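Local coordinates for uncharacterized HTH-type transcriptional regulator yydK (Bacillus subtilis subsp. subtilis, PDB 3BWG), which probably binds DNA as a transcription regulator of the GntR family, joining a helix-turn-helix domain to a UTRA domain, at residues T150-N154 with E155-H159. Sequence-based numbering, arbitrary orientation.
Sequences TYLNN and EIVSH
Asn153 and Val157 are joined by the i to i+4 bond that opens a one-turn helix, Val157 N giving its hydrogen to Asn153 O at 3.2 Å, and Ser158 N repeats the pattern to Asn154 O one residue on. The side chain of Asn153 caps the same turn: with chi1 at 62°, CG sits between its own backbone N and carbonyl carbon, which swings OD1 back over the helix start to accept from Ile156 N (3.1 Å) in a bond almost straight at the hydrogen (172°). Ile156 lies across this amide at about a right angle, its CG1 3.4 Å from Asn153 OD1, while its other branch, CG2, meets Leu152 CD2 at 3.9 Å. With an alanine here in place of Asn153 the amide is gone, and Ile156 N would probably be left without its capping acceptor and the flank of Ile156 without the group it rests on. At the far end, Ser158 OG donates to Asn154 O at 2.8 Å, tilted from the carbonyl plane, and so doubles the grip on an oxygen already held by Ser158 N. His159 ND1 turns back to donate a hydrogen bond to Glu155 O, 2.8 Å away. Leu152 and Val157 both pack on Leu102 of strand 95-105, and NH1 of Arg128 donates to the backbone oxygens of Val157 and His159. This is a classic asparagine N-cap, here starting the short helix 154-157 laid against the antiparallel sheet of the UTRA domain.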
loop_
_atom_site.group_PDB
_atom_site.type_symbol
_atom_site.label_atom_id
_atom_site.label_comp_id
_atom_site.label_asym_id
_atom_site.label_seq_id
_atom_site.Cartn_x
_atom_site.Cartn_y
_atom_site.Cartn_z
ATOM N N THR B 150 -24.203 8.768 11.720
ATOM C CA THR B 150 -25.145 9.391 12.637
ATOM C C THR B 150 -25.722 8.407 13.649
ATOM O O THR B 150 -26.155 8.824 14.728
ATOM C CB THR B 150 -26.273 10.134 11.905
ATOM O OG1 THR B 150 -26.730 9.320 10.826
ATOM C CG2 THR B 150 -25.785 11.511 11.385
ATOM N N TYR B 151 -25.758 7.129 13.269
ATOM C CA TYR B 151 -26.183 6.058 14.164
ATOM C C TYR B 151 -25.419 4.758 13.888
ATOM O O TYR B 151 -25.139 4.415 12.737
ATOM C CB TYR B 151 -27.694 5.829 14.063
ATOM C CG TYR B 151 -28.224 4.826 15.082
ATOM C CD1 TYR B 151 -28.340 5.163 16.452
ATOM C CD2 TYR B 151 -28.573 3.533 14.688
ATOM C CE1 TYR B 151 -28.826 4.220 17.385
ATOM C CE2 TYR B 151 -29.070 2.600 15.589
ATOM C CZ TYR B 151 -29.182 2.930 16.923
ATOM O OH TYR B 151 -29.667 1.978 17.794
ATOM N N LEU B 152 -25.055 4.062 14.974
ATOM C CA LEU B 152 -24.438 2.749 14.913
ATOM C C LEU B 152 -25.127 1.847 15.929
ATOM O O LEU B 152 -25.615 2.307 16.971
ATOM C CB LEU B 152 -22.912 2.823 15.207
ATOM C CG LEU B 152 -21.996 3.446 14.131
ATOM C CD1 LEU B 152 -20.485 3.599 14.601
ATOM C CD2 LEU B 152 -22.116 2.647 12.837
ATOM N N ASN B 153 -25.194 0.554 15.638
ATOM C CA ASN B 153 -25.680 -0.388 16.666
ATOM C C ASN B 153 -24.838 -1.639 16.740
ATOM O O ASN B 153 -23.936 -1.822 15.944
ATOM C CB ASN B 153 -27.170 -0.731 16.530
ATOM C CG ASN B 153 -27.500 -1.426 15.233
ATOM O OD1 ASN B 153 -26.634 -1.965 14.560
ATOM N ND2 ASN B 153 -28.766 -1.400 14.870
ATOM N N ASN B 154 -25.134 -2.495 17.709
ATOM C CA ASN B 154 -24.364 -3.703 17.867
ATOM C C ASN B 154 -24.241 -4.520 16.585
ATOM O O ASN B 154 -23.162 -4.999 16.264
ATOM C CB ASN B 154 -24.903 -4.544 19.017
ATOM C CG ASN B 154 -23.782 -5.065 19.898
ATOM O OD1 ASN B 154 -23.493 -6.263 19.890
ATOM N ND2 ASN B 154 -23.091 -4.143 20.626
ATOM N N GLU B 155 -25.343 -4.663 15.851
ATOM C CA GLU B 155 -25.346 -5.465 14.627
ATOM C C GLU B 155 -24.372 -4.952 13.544
ATOM O O GLU B 155 -23.596 -5.722 12.973
ATOM C CB GLU B 155 -26.762 -5.620 14.074
ATOM C CG GLU B 155 -26.802 -6.313 12.718
ATOM C CD GLU B 155 -28.191 -6.695 12.257
ATOM O OE1 GLU B 155 -29.187 -6.459 12.977
ATOM O OE2 GLU B 155 -28.288 -7.269 11.161
ATOM N N ILE B 156 -24.416 -3.652 13.269
ATOM C CA ILE B 156 -23.526 -3.055 12.272
ATOM C C ILE B 156 -22.050 -3.307 12.641
ATOM O O ILE B 156 -21.255 -3.745 11.815
ATOM C CB ILE B 156 -23.807 -1.531 12.130
ATOM C CG1 ILE B 156 -25.193 -1.295 11.509
ATOM C CG2 ILE B 156 -22.729 -0.858 11.322
ATOM C CD1 ILE B 156 -25.799 0.082 11.833
ATOM N N VAL B 157 -21.715 -3.011 13.894
ATOM C CA VAL B 157 -20.357 -3.060 14.443
ATOM C C VAL B 157 -19.811 -4.505 14.666
ATOM O O VAL B 157 -18.614 -4.711 14.767
ATOM C CB VAL B 157 -20.345 -2.226 15.732
ATOM C CG1 VAL B 157 -19.273 -2.633 16.599
ATOM C CG2 VAL B 157 -20.277 -0.686 15.399
ATOM N N SER B 158 -20.676 -5.509 14.709
ATOM C CA SER B 158 -20.176 -6.882 14.619
ATOM C C SER B 158 -20.026 -7.379 13.186
ATOM O O SER B 158 -19.527 -8.469 12.969
ATOM C CB SER B 158 -20.965 -7.865 15.463
ATOM O OG SER B 158 -22.295 -7.551 15.466
ATOM N N HIS B 159 -20.421 -6.568 12.210
ATOM C CA HIS B 159 -20.178 -6.917 10.812
ATOM C C HIS B 159 -19.249 -5.923 10.097
ATOM O O HIS B 159 -18.220 -5.541 10.651
ATOM C CB HIS B 159 -21.513 -7.159 10.112
ATOM C CG HIS B 159 -22.280 -8.286 10.723
ATOM N ND1 HIS B 159 -23.335 -8.091 11.592
ATOM C CD2 HIS B 159 -22.100 -9.632 10.646
ATOM C CE1 HIS B 159 -23.793 -9.266 11.994
ATOM N NE2 HIS B 159 -23.056 -10.215 11.442
#